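Local coordinates for actin-related protein 8 (Homo sapiens, PDB 4FO0) that binds ATP with low basal ATPase activity, does not polymerize, and is a proposed core subunit of the INO80 chromatin remodelling complex, at residues S88-M91 against T95-I98; E216-I221 against R575-F580. All coordinates share one frame; numbering follows the deposited sequence.

Interaction 1 (S88-M91 against T95-I98)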
# COMPACT_ATOMS: atom_id res chain seq x y z
N SER A 88 -26.40 3.61 12.20
CA SER A 88 -27.38 3.39 11.16
C SER A 88 -27.48 1.92 10.73
O SER A 88 -28.53 1.48 10.27
CB SER A 88 -27.07 4.29 9.96
OG SER A 88 -26.89 3.51 8.79
N LYS A 89 -26.40 1.17 10.89
CA LYS A 89 -26.36 -0.22 10.45
C LYS A 89 -26.69 -1.15 11.60
O LYS A 89 -25.99 -1.18 12.61
CB LYS A 89 -24.98 -0.54 9.89
CG LYS A 89 -24.77 -1.99 9.47
CD LYS A 89 -23.45 -2.13 8.71
CE LYS A 89 -23.24 -3.55 8.21
NZ LYS A 89 -22.11 -3.68 7.26
N LYS A 90 -27.76 -1.91 11.47
CA LYS A 90 -28.20 -2.77 12.55
C LYS A 90 -27.28 -3.96 12.64
O LYS A 90 -26.51 -4.24 11.71
CB LYS A 90 -29.63 -3.23 12.33
CG LYS A 90 -30.63 -2.11 12.11
CD LYS A 90 -30.71 -1.19 13.32
CE LYS A 90 -32.15 -0.78 13.57
NZ LYS A 90 -32.96 -1.98 13.94
N MET A 91 -27.36 -4.68 13.75
CA MET A 91 -26.55 -5.88 13.91
C MET A 91 -27.29 -7.09 13.37
O MET A 91 -28.43 -6.97 12.93
CB MET A 91 -26.15 -6.05 15.36
CG MET A 91 -25.26 -4.92 15.85
SD MET A 91 -24.36 -5.34 17.35
CE MET A 91 -25.72 -5.51 18.51
N THR A 95 -30.79 -5.60 16.08
CA THR A 95 -30.80 -4.53 17.07
C THR A 95 -29.76 -3.47 16.75
O THR A 95 -28.90 -3.67 15.89
CB THR A 95 -30.51 -5.07 18.48
OG1 THR A 95 -29.12 -5.44 18.58
CG2 THR A 95 -31.38 -6.28 18.75
N ARG A 96 -29.85 -2.33 17.44
CA ARG A 96 -28.79 -1.33 17.36
C ARG A 96 -27.51 -1.77 18.07
O ARG A 96 -27.53 -2.49 19.08
CB ARG A 96 -29.22 -0.01 17.99
CG ARG A 96 -30.34 0.67 17.28
CD ARG A 96 -29.90 1.37 16.03
NE ARG A 96 -31.04 2.01 15.39
CZ ARG A 96 -31.00 2.58 14.20
NH1 ARG A 96 -29.87 2.59 13.51
NH2 ARG A 96 -32.09 3.14 13.71
N ARG A 97 -26.38 -1.31 17.53
CA ARG A 97 -25.08 -1.52 18.15
C ARG A 97 -24.90 -0.49 19.27
O ARG A 97 -24.88 0.72 19.03
CB ARG A 97 -24.00 -1.38 17.08
CG ARG A 97 -22.61 -1.70 17.55
CD ARG A 97 -21.63 -0.87 16.75
NE ARG A 97 -20.31 -0.82 17.36
CZ ARG A 97 -19.39 -1.76 17.17
NH1 ARG A 97 -19.66 -2.82 16.41
NH2 ARG A 97 -18.21 -1.65 17.75
N ILE A 98 -24.79 -0.97 20.50
CA ILE A 98 -24.67 -0.09 21.65
C ILE A 98 -23.25 0.48 21.75
O ILE A 98 -22.28 -0.25 21.94
CB ILE A 98 -25.03 -0.84 22.95
CG1 ILE A 98 -26.47 -1.33 22.90
CG2 ILE A 98 -24.86 0.04 24.17
CD1 ILE A 98 -26.79 -2.29 24.02
O HOH W 1 -26.77 -0.13 14.75
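Ser88 meets the far end of Arg96: its CA sits at the rim of the guanidinium, close to the group's plane and 3.5 Å from Arg96 NH1. That same NH1 is hydrogen-bonded to the backbone O of Trp87, whose ring also makes a cation-pi contact with Arg96. At Lys89 the link is through water, one molecule donating to Lys89 O and accepting from Arg97 N at 3.0 Å. Lys90 comes next, its chain bent beyond CB so that CE lies over one face of the Arg96 guanidinium, toward its rim, 3.5 Å from Arg96 NE. The contact is methylene on flat group; Lys90 NZ turns to the carbonyl of Gly94 and stays 4.7 Å from Arg96 NE. Replacing Arg96 with an alanine would probably leave the Trp87 carbonyl without this donor and open a gap beneath the Lys90 methylenes. Met91 closes the loop through its backbone, N donating to Thr95 O at 2.8 Å in a nearly straight bond (170°). With CG beside its own backbone N (chi1 -64°), the Met91 side chain runs across Arg97 CB, and its methyl CE ends 3.4 Å from Thr95 OG1, a hydroxyl hydrogen-bonded to Asn93. Arg97 reaches away to a salt bridge with Asp352. The whole is an irregular surface loop, pinned by one backbone hydrogen bond and a bridging water, between helix 71-88 and helix 102-109 in this actin-family fold.

Interaction 2 (E216-I221 against R575-F580); sequences ELVNMI and REWQRF
Trp577 carries the contact from helix 574-580, reaching across to Val218 and Asn219 on helix 211-225. Just before it in the chain, Glu576 OE2 forms a salt bridge with Arg588 and accepts a hydrogen bond from the backbone N of Tyr573. The indole of Trp577 stands out from its helix because CG lies opposite the backbone N (chi1 -175°). Val218 CG1 rests on one face of the six-membered ring, 3.6 Å from its centroid and only 6° off the normal, a well-centred CH-pi contact. At the ring's edge, Trp577 NE1 donates to Asn219 OD1 over 3.1 Å. The oxygen lies in the indole plane and receives the hydrogen on a lone pair, while the amide itself is turned 41° from the ring. Lys215, Leu222 and Met223 of helix 211-225 also touch the indole, as does Leu585 of helix 583-588, and Val218 in turn packs on Ile230 and Val232 of strand 229-234. Face and edge thus do different work: the methyl packs on the face, the in-plane hydrogen bond probably limits rotation of the ring, and the one polar atom of a buried indole is satisfied at the edge while a face takes apolar packing.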
# COMPACT_ATOMS: atom_id res chain seq x y z
N GLU A 216 12.33 7.55 -16.72
CA GLU A 216 13.55 7.46 -15.93
C GLU A 216 13.82 6.07 -15.37
O GLU A 216 14.97 5.64 -15.27
CB GLU A 216 13.47 8.44 -14.76
CG GLU A 216 13.54 9.90 -15.16
CD GLU A 216 14.93 10.31 -15.60
OE1 GLU A 216 15.86 9.49 -15.44
OE2 GLU A 216 15.08 11.45 -16.09
N LEU A 217 12.76 5.39 -14.96
CA LEU A 217 12.88 4.08 -14.32
C LEU A 217 13.29 3.07 -15.36
O LEU A 217 14.23 2.28 -15.17
CB LEU A 217 11.55 3.67 -13.70
CG LEU A 217 11.21 4.39 -12.40
CD1 LEU A 217 9.77 4.09 -11.97
CD2 LEU A 217 12.20 4.02 -11.30
N VAL A 218 12.57 3.08 -16.47
CA VAL A 218 12.93 2.28 -17.62
C VAL A 218 14.38 2.52 -17.98
O VAL A 218 15.14 1.58 -18.22
CB VAL A 218 12.06 2.65 -18.82
CG1 VAL A 218 12.60 1.97 -20.07
CG2 VAL A 218 10.61 2.27 -18.56
N ASN A 219 14.79 3.78 -18.01
CA ASN A 219 16.18 4.07 -18.34
C ASN A 219 17.09 3.42 -17.32
O ASN A 219 18.13 2.85 -17.65
CB ASN A 219 16.44 5.57 -18.45
CG ASN A 219 17.87 5.87 -18.83
OD1 ASN A 219 18.28 5.71 -19.98
ND2 ASN A 219 18.65 6.29 -17.85
N MET A 220 16.68 3.47 -16.06
CA MET A 220 17.46 2.90 -15.00
C MET A 220 17.57 1.38 -15.18
O MET A 220 18.66 0.83 -15.14
CB MET A 220 16.87 3.25 -13.63
CG MET A 220 17.67 2.68 -12.49
SD MET A 220 16.77 2.47 -10.96
CE MET A 220 15.29 1.60 -11.51
N ILE A 221 16.43 0.72 -15.38
CA ILE A 221 16.42 -0.73 -15.58
C ILE A 221 17.35 -1.19 -16.71
O ILE A 221 18.18 -2.09 -16.53
CB ILE A 221 15.02 -1.24 -15.94
CG1 ILE A 221 14.03 -0.95 -14.82
CG2 ILE A 221 15.09 -2.72 -16.20
CD1 ILE A 221 14.48 -1.52 -13.52
N ARG A 575 19.12 -1.68 -26.84
CA ARG A 575 19.61 -0.87 -27.94
C ARG A 575 18.53 0.00 -28.56
O ARG A 575 18.78 1.15 -28.92
CB ARG A 575 20.34 -1.70 -29.00
CG ARG A 575 21.45 -0.90 -29.69
CD ARG A 575 22.39 -1.79 -30.48
NE ARG A 575 21.71 -2.47 -31.57
CZ ARG A 575 22.11 -2.43 -32.84
NH1 ARG A 575 23.20 -1.75 -33.18
NH2 ARG A 575 21.42 -3.08 -33.77
N GLU A 576 17.31 -0.53 -28.66
CA GLU A 576 16.19 0.29 -29.10
C GLU A 576 16.00 1.48 -28.15
O GLU A 576 15.63 2.58 -28.57
CB GLU A 576 14.91 -0.53 -29.17
CG GLU A 576 15.09 -1.89 -29.84
CD GLU A 576 13.88 -2.81 -29.65
OE1 GLU A 576 13.57 -3.58 -30.58
OE2 GLU A 576 13.25 -2.77 -28.58
N TRP A 577 16.27 1.26 -26.88
CA TRP A 577 16.15 2.32 -25.91
C TRP A 577 17.24 3.33 -26.06
O TRP A 577 16.97 4.54 -26.18
CB TRP A 577 16.15 1.77 -24.50
CG TRP A 577 15.90 2.85 -23.48
CD1 TRP A 577 16.83 3.45 -22.65
CD2 TRP A 577 14.63 3.51 -23.18
NE1 TRP A 577 16.23 4.41 -21.88
CE2 TRP A 577 14.92 4.49 -22.15
CE3 TRP A 577 13.34 3.38 -23.64
CZ2 TRP A 577 13.94 5.30 -21.61
CZ3 TRP A 577 12.35 4.20 -23.10
CH2 TRP A 577 12.65 5.14 -22.11
N GLN A 578 18.48 2.86 -26.04
CA GLN A 578 19.63 3.73 -26.19
C GLN A 578 19.45 4.62 -27.40
O GLN A 578 19.87 5.78 -27.41
CB GLN A 578 20.89 2.90 -26.34
CG GLN A 578 22.18 3.69 -26.16
CD GLN A 578 23.34 2.81 -25.78
OE1 GLN A 578 23.25 1.58 -25.84
NE2 GLN A 578 24.45 3.43 -25.39
N ARG A 579 18.83 4.07 -28.44
CA ARG A 579 18.66 4.77 -29.70
C ARG A 579 17.50 5.75 -29.63
O ARG A 579 17.69 6.95 -29.75
CB ARG A 579 18.42 3.76 -30.82
CG ARG A 579 19.65 3.44 -31.65
CD ARG A 579 19.30 3.39 -33.12
NE ARG A 579 19.57 2.08 -33.70
CZ ARG A 579 20.26 1.13 -33.09
NH1 ARG A 579 20.77 1.34 -31.89
NH2 ARG A 579 20.45 -0.04 -33.69
N PHE A 580 16.30 5.22 -29.45
CA PHE A 580 15.09 5.99 -29.67
C PHE A 580 14.51 6.47 -28.35
O PHE A 580 13.69 7.38 -28.32
CB PHE A 580 14.06 5.15 -30.40
CG PHE A 580 14.53 4.66 -31.74
CD1 PHE A 580 14.31 5.42 -32.87
CD2 PHE A 580 15.18 3.46 -31.85
CE1 PHE A 580 14.74 4.97 -34.10
CE2 PHE A 580 15.61 3.01 -33.08
CZ PHE A 580 15.39 3.77 -34.21

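Interaction 1 and interaction 2 lie on opposite sides of the chain's centre, with 58 Å between their own centres and about 38 Å between their nearest atoms, so neither touches the other. Interaction 1 closes within a single loop, and both of its segments come before residue 216 in the chain. Interaction 2, by contrast, joins segments 354 residues apart at their closest ends, bringing the C-terminal part of the chain back onto the part that precedes strand 229-234; strand 572-573 pairs with that same strand. Both lie away from the ATP-binding residues. One is a local surface closure, the other a buried long-range one.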